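Taurocyamine kinase (Schistosoma mansoni, PDB 4WOD) reversibly transfers phosphate between ATP and the guanidino group of taurocyamine, using magnesium, in a chain of two approximate repeats. Local coordinates at residues A[657-669]-A[699-711]. The protein carries 4 engineered substitutions. Residues are numbered along the deposited sequence; the frame is centred on the assembly and turned at random.
Sequences LDEICAKYMLQAR and AHEMAEGVAKMIE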
loop_
_atom_site.group_PDB
_atom_site.type_symbol
_atom_site.label_atom_id
_atom_site.label_comp_id
_atom_site.label_asym_id
_atom_site.label_seq_id
_atom_site.Cartn_x
_atom_site.Cartn_y
_atom_site.Cartn_z
ATOM N N LEU A 657 -14.103 -19.587 31.220
ATOM C CA LEU A 657 -12.762 -19.284 30.725
ATOM C C LEU A 657 -12.574 -17.773 30.606
ATOM O O LEU A 657 -11.650 -17.197 31.186
ATOM C CB LEU A 657 -12.527 -19.942 29.363
ATOM C CG LEU A 657 -11.562 -19.239 28.399
ATOM C CD1 LEU A 657 -10.114 -19.467 28.804
ATOM C CD2 LEU A 657 -11.803 -19.666 26.957
ATOM N N ASP A 658 -13.472 -17.135 29.858
ATOM C CA ASP A 658 -13.430 -15.693 29.664
ATOM C C ASP A 658 -13.816 -14.947 30.940
ATOM O O ASP A 658 -13.786 -13.717 30.980
ATOM C CB ASP A 658 -14.347 -15.287 28.510
ATOM C CG ASP A 658 -13.757 -15.630 27.150
ATOM O OD1 ASP A 658 -12.534 -15.883 27.081
ATOM O OD2 ASP A 658 -14.514 -15.649 26.153
ATOM N N GLU A 659 -14.176 -15.695 31.981
ATOM C CA GLU A 659 -14.480 -15.110 33.278
ATOM C C GLU A 659 -13.255 -15.145 34.189
ATOM O O GLU A 659 -13.061 -14.228 34.990
ATOM C CB GLU A 659 -15.661 -15.829 33.937
ATOM C CG GLU A 659 -15.698 -15.726 35.460
ATOM C CD GLU A 659 -17.078 -15.397 36.000
ATOM O OE1 GLU A 659 -18.020 -16.180 35.752
ATOM O OE2 GLU A 659 -17.218 -14.352 36.673
ATOM N N ILE A 660 -12.432 -16.190 34.079
ATOM C CA ILE A 660 -11.152 -16.173 34.786
ATOM C C ILE A 660 -10.345 -15.001 34.268
ATOM O O ILE A 660 -9.836 -14.194 35.044
ATOM C CB ILE A 660 -10.296 -17.445 34.596
ATOM C CG1 ILE A 660 -11.123 -18.715 34.624
ATOM C CG2 ILE A 660 -9.220 -17.526 35.659
ATOM C CD1 ILE A 660 -10.491 -19.827 33.814
ATOM N N CYS A 661 -10.239 -14.930 32.941
ATOM C CA CYS A 661 -9.483 -13.884 32.269
ATOM C C CYS A 661 -9.929 -12.519 32.755
ATOM O O CYS A 661 -9.106 -11.639 32.986
ATOM C CB CYS A 661 -9.651 -13.984 30.751
ATOM S SG CYS A 661 -8.742 -15.346 29.996
ATOM N N ALA A 662 -11.239 -12.365 32.928
ATOM C CA ALA A 662 -11.813 -11.122 33.427
ATOM C C ALA A 662 -11.379 -10.830 34.859
ATOM O O ALA A 662 -10.839 -9.760 35.145
ATOM C CB ALA A 662 -13.328 -11.171 33.338
ATOM N N LYS A 663 -11.608 -11.781 35.759
ATOM C CA LYS A 663 -11.386 -11.535 37.182
ATOM C C LYS A 663 -9.916 -11.633 37.568
ATOM O O LYS A 663 -9.501 -11.089 38.594
ATOM C CB LYS A 663 -12.229 -12.498 38.028
ATOM C CG LYS A 663 -13.726 -12.411 37.739
ATOM C CD LYS A 663 -14.479 -13.620 38.264
ATOM C CE LYS A 663 -14.389 -13.718 39.782
ATOM N NZ LYS A 663 -15.030 -14.957 40.302
ATOM N N TYR A 664 -9.126 -12.311 36.744
ATOM C CA TYR A 664 -7.686 -12.359 36.967
ATOM C C TYR A 664 -6.948 -11.408 36.015
ATOM O O TYR A 664 -5.718 -11.398 35.960
ATOM C CB TYR A 664 -7.176 -13.794 36.828
ATOM C CG TYR A 664 -7.513 -14.656 38.028
ATOM C CD1 TYR A 664 -6.580 -14.871 39.036
ATOM C CD2 TYR A 664 -8.770 -15.239 38.163
ATOM C CE1 TYR A 664 -6.883 -15.652 40.136
ATOM C CE2 TYR A 664 -9.084 -16.024 39.261
ATOM C CZ TYR A 664 -8.136 -16.224 40.245
ATOM O OH TYR A 664 -8.439 -16.997 41.343
ATOM N N MET A 665 -7.724 -10.607 35.284
ATOM C CA MET A 665 -7.207 -9.527 34.443
ATOM C C MET A 665 -6.175 -10.050 33.442
ATOM O O MET A 665 -5.054 -9.536 33.324
ATOM C CB MET A 665 -6.639 -8.409 35.319
ATOM C CG MET A 665 -7.732 -7.706 36.137
ATOM S SD MET A 665 -7.160 -6.501 37.361
ATOM C CE MET A 665 -6.401 -7.573 38.587
ATOM N N LEU A 666 -6.587 -11.096 32.733
ATOM C CA LEU A 666 -5.782 -11.738 31.714
ATOM C C LEU A 666 -6.429 -11.555 30.358
ATOM O O LEU A 666 -7.641 -11.348 30.263
ATOM C CB LEU A 666 -5.623 -13.227 31.994
ATOM C CG LEU A 666 -4.919 -13.649 33.275
ATOM C CD1 LEU A 666 -5.085 -15.150 33.463
ATOM C CD2 LEU A 666 -3.449 -13.274 33.182
ATOM N N GLN A 667 -5.614 -11.634 29.314
ATOM C CA GLN A 667 -6.118 -11.614 27.954
ATOM C C GLN A 667 -5.815 -12.962 27.334
ATOM O O GLN A 667 -4.763 -13.544 27.611
ATOM C CB GLN A 667 -5.481 -10.484 27.147
ATOM C CG GLN A 667 -5.662 -10.639 25.644
ATOM C CD GLN A 667 -4.612 -9.892 24.843
ATOM O OE1 GLN A 667 -4.718 -8.680 24.637
ATOM N NE2 GLN A 667 -3.587 -10.615 24.386
ATOM N N ALA A 668 -6.738 -13.470 26.521
ATOM C CA ALA A 668 -6.549 -14.756 25.852
ATOM C C ALA A 668 -6.717 -14.609 24.343
ATOM O O ALA A 668 -7.610 -13.900 23.885
ATOM C CB ALA A 668 -7.522 -15.781 26.390
ATOM N N ARG A 669 -5.853 -15.266 23.575
ATOM C CA ARG A 669 -5.984 -15.281 22.117
ATOM C C ARG A 669 -5.640 -16.670 21.554
ATOM O O ARG A 669 -4.624 -17.269 21.912
ATOM C CB ARG A 669 -5.105 -14.192 21.471
ATOM C CG ARG A 669 -3.614 -14.384 21.672
ATOM C CD ARG A 669 -2.762 -13.294 21.017
ATOM N NE ARG A 669 -1.330 -13.529 21.240
ATOM C CZ ARG A 669 -0.557 -14.281 20.459
ATOM N NH1 ARG A 669 -1.071 -14.882 19.389
ATOM N NH2 ARG A 669 0.731 -14.438 20.751
ATOM N N ALA A 699 3.978 -9.496 36.386
ATOM C CA ALA A 699 4.376 -10.870 36.121
ATOM C C ALA A 699 3.672 -11.836 37.087
ATOM O O ALA A 699 3.342 -12.960 36.711
ATOM C CB ALA A 699 5.892 -11.012 36.213
ATOM N N HIS A 700 3.434 -11.397 38.320
ATOM C CA HIS A 700 2.782 -12.263 39.302
ATOM C C HIS A 700 1.299 -12.449 38.987
ATOM O O HIS A 700 0.760 -13.538 39.179
ATOM C CB HIS A 700 2.945 -11.716 40.714
ATOM C CG HIS A 700 2.571 -12.696 41.783
ATOM N ND1 HIS A 700 1.911 -12.329 42.935
ATOM C CD2 HIS A 700 2.764 -14.033 41.870
ATOM C CE1 HIS A 700 1.726 -13.395 43.693
ATOM N NE2 HIS A 700 2.231 -14.443 43.066
ATOM N N GLU A 701 0.651 -11.392 38.496
ATOM C CA GLU A 701 -0.738 -11.500 38.082
ATOM C C GLU A 701 -0.882 -12.562 36.995
ATOM O O GLU A 701 -1.779 -13.409 37.078
ATOM C CB GLU A 701 -1.292 -10.153 37.600
ATOM C CG GLU A 701 -1.647 -9.228 38.751
ATOM C CD GLU A 701 -2.498 -8.048 38.336
ATOM O OE1 GLU A 701 -3.123 -8.093 37.251
ATOM O OE2 GLU A 701 -2.547 -7.070 39.111
ATOM N N MET A 702 0.000 -12.539 35.994
ATOM C CA MET A 702 -0.064 -13.547 34.940
ATOM C C MET A 702 0.092 -14.930 35.554
ATOM O O MET A 702 -0.738 -15.805 35.324
ATOM C CB MET A 702 0.993 -13.313 33.857
ATOM C CG MET A 702 0.870 -14.277 32.686
ATOM S SD MET A 702 1.809 -15.805 32.958
ATOM C CE MET A 702 3.458 -15.308 32.496
ATOM N N ALA A 703 1.146 -15.113 36.347
ATOM C CA ALA A 703 1.423 -16.398 36.989
ATOM C C ALA A 703 0.231 -16.912 37.825
ATOM O O ALA A 703 -0.205 -18.051 37.658
ATOM C CB ALA A 703 2.673 -16.291 37.857
ATOM N N GLU A 704 -0.297 -16.069 38.706
ATOM C CA GLU A 704 -1.445 -16.445 39.524
ATOM C C GLU A 704 -2.643 -16.822 38.653
ATOM O O GLU A 704 -3.334 -17.801 38.935
ATOM C CB GLU A 704 -1.831 -15.313 40.479
ATOM C CG GLU A 704 -0.902 -15.160 41.661
ATOM C CD GLU A 704 -1.432 -14.188 42.691
ATOM O OE1 GLU A 704 -0.921 -13.051 42.758
ATOM O OE2 GLU A 704 -2.367 -14.561 43.434
ATOM N N GLY A 705 -2.875 -16.048 37.596
ATOM C CA GLY A 705 -3.955 -16.323 36.668
ATOM C C GLY A 705 -3.774 -17.620 35.895
ATOM O O GLY A 705 -4.739 -18.342 35.639
ATOM N N VAL A 706 -2.536 -17.915 35.515
ATOM C CA VAL A 706 -2.246 -19.108 34.737
ATOM C C VAL A 706 -2.274 -20.328 35.652
ATOM O O VAL A 706 -2.755 -21.390 35.259
ATOM C CB VAL A 706 -0.883 -18.988 34.006
ATOM C CG1 VAL A 706 -0.417 -20.339 33.457
ATOM C CG2 VAL A 706 -0.976 -17.944 32.886
ATOM N N ALA A 707 -1.785 -20.162 36.878
ATOM C CA ALA A 707 -1.829 -21.232 37.881
ATOM C C ALA A 707 -3.263 -21.643 38.194
ATOM O O ALA A 707 -3.560 -22.824 38.376
ATOM C CB ALA A 707 -1.119 -20.799 39.151
ATOM N N LYS A 708 -4.148 -20.654 38.263
ATOM C CA LYS A 708 -5.571 -20.914 38.413
ATOM C C LYS A 708 -6.117 -21.719 37.254
ATOM O O LYS A 708 -6.753 -22.746 37.458
ATOM C CB LYS A 708 -6.355 -19.609 38.540
ATOM C CG LYS A 708 -7.048 -19.486 39.888
ATOM C CD LYS A 708 -8.485 -20.010 39.818
ATOM C CE LYS A 708 -8.675 -21.182 40.792
ATOM N NZ LYS A 708 -8.310 -20.766 42.183
ATOM N N MET A 709 -5.891 -21.226 36.041
ATOM C CA MET A 709 -6.318 -21.915 34.825
ATOM C C MET A 709 -5.881 -23.375 34.789
ATOM O O MET A 709 -6.680 -24.259 34.485
ATOM C CB MET A 709 -5.774 -21.199 33.590
ATOM C CG MET A 709 -6.476 -19.906 33.273
ATOM S SD MET A 709 -6.009 -19.263 31.659
ATOM C CE MET A 709 -6.905 -17.722 31.674
ATOM N N ILE A 710 -4.609 -23.617 35.089
ATOM C CA ILE A 710 -4.061 -24.966 35.046
ATOM C C ILE A 710 -4.751 -25.848 36.077
ATOM O O ILE A 710 -5.157 -26.963 35.766
ATOM C CB ILE A 710 -2.536 -24.972 35.286
ATOM C CG1 ILE A 710 -1.812 -24.358 34.081
ATOM C CG2 ILE A 710 -2.042 -26.384 35.524
ATOM C CD1 ILE A 710 -0.297 -24.377 34.186
ATOM N N GLU A 711 -4.915 -25.346 37.294
ATOM C CA GLU A 711 -5.575 -26.149 38.310
ATOM C C GLU A 711 -7.073 -26.293 38.027
ATOM O O GLU A 711 -7.693 -27.269 38.446
ATOM C CB GLU A 711 -5.335 -25.571 39.704
ATOM C CG GLU A 711 -4.292 -26.357 40.463
ATOM C CD GLU A 711 -4.840 -27.669 40.972
ATOM O OE1 GLU A 711 -6.042 -27.931 40.765
ATOM O OE2 GLU A 711 -4.060 -28.469 41.526
HETATM O O HOH W 1 -4.377 -12.406 38.258
HETATM O O HOH W 2 -3.245 -8.288 34.417
#
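Leu666 enters the strand 666-669 with its side chain turned onto the helix 699-711, its two methyls touching positions about one turn apart. CD1 lies 3.6 Å from Gly705 CA, where the absence of a side chain lets the methyl reach the helix backbone, and CD2 lies 3.8 Å from Met702 CA. Met709 meets Leu666 tip to tip: its chain, extended beyond CG (chi2 -170°, chi3 -176°), carries CE to 3.6 Å from Leu666 CD1 and to 3.4 Å from Cys661 SG. Ile660 CD1 packs more loosely on Met709 CG.

Tyr664 approaches Gly705 with CD1, 3.8 Å from Gly705 CA, while the bent chain of Lys708 crosses the phenol end at about a right angle, with CG 3.2 Å from Tyr664 OH and CD beside it; CB lies over one face, offset toward the ring's rim.

No direct hydrogen bond joins the segments; two waters bridge them. One donates to Tyr664 O and Glu701 O, the other to Met665 O and, at 2.8 Å, to Glu701 OE1. Met665 CE rests against the same carboxylate, whose OE2 forms a salt bridge with Arg689.

Met665, with positive phi, is the C-prime residue of a Schellman motif: Leu666 N bonds to Cys661 O, and Met665 N weakly to Ala662 O, as helix 658-663 gives way to the edge strand. That strand pairs antiparallel with strand 682-687, while Met702 and Val706 of the C-terminal helix 695-715 pack on strand 639-646 of the same catalytic-domain sheet.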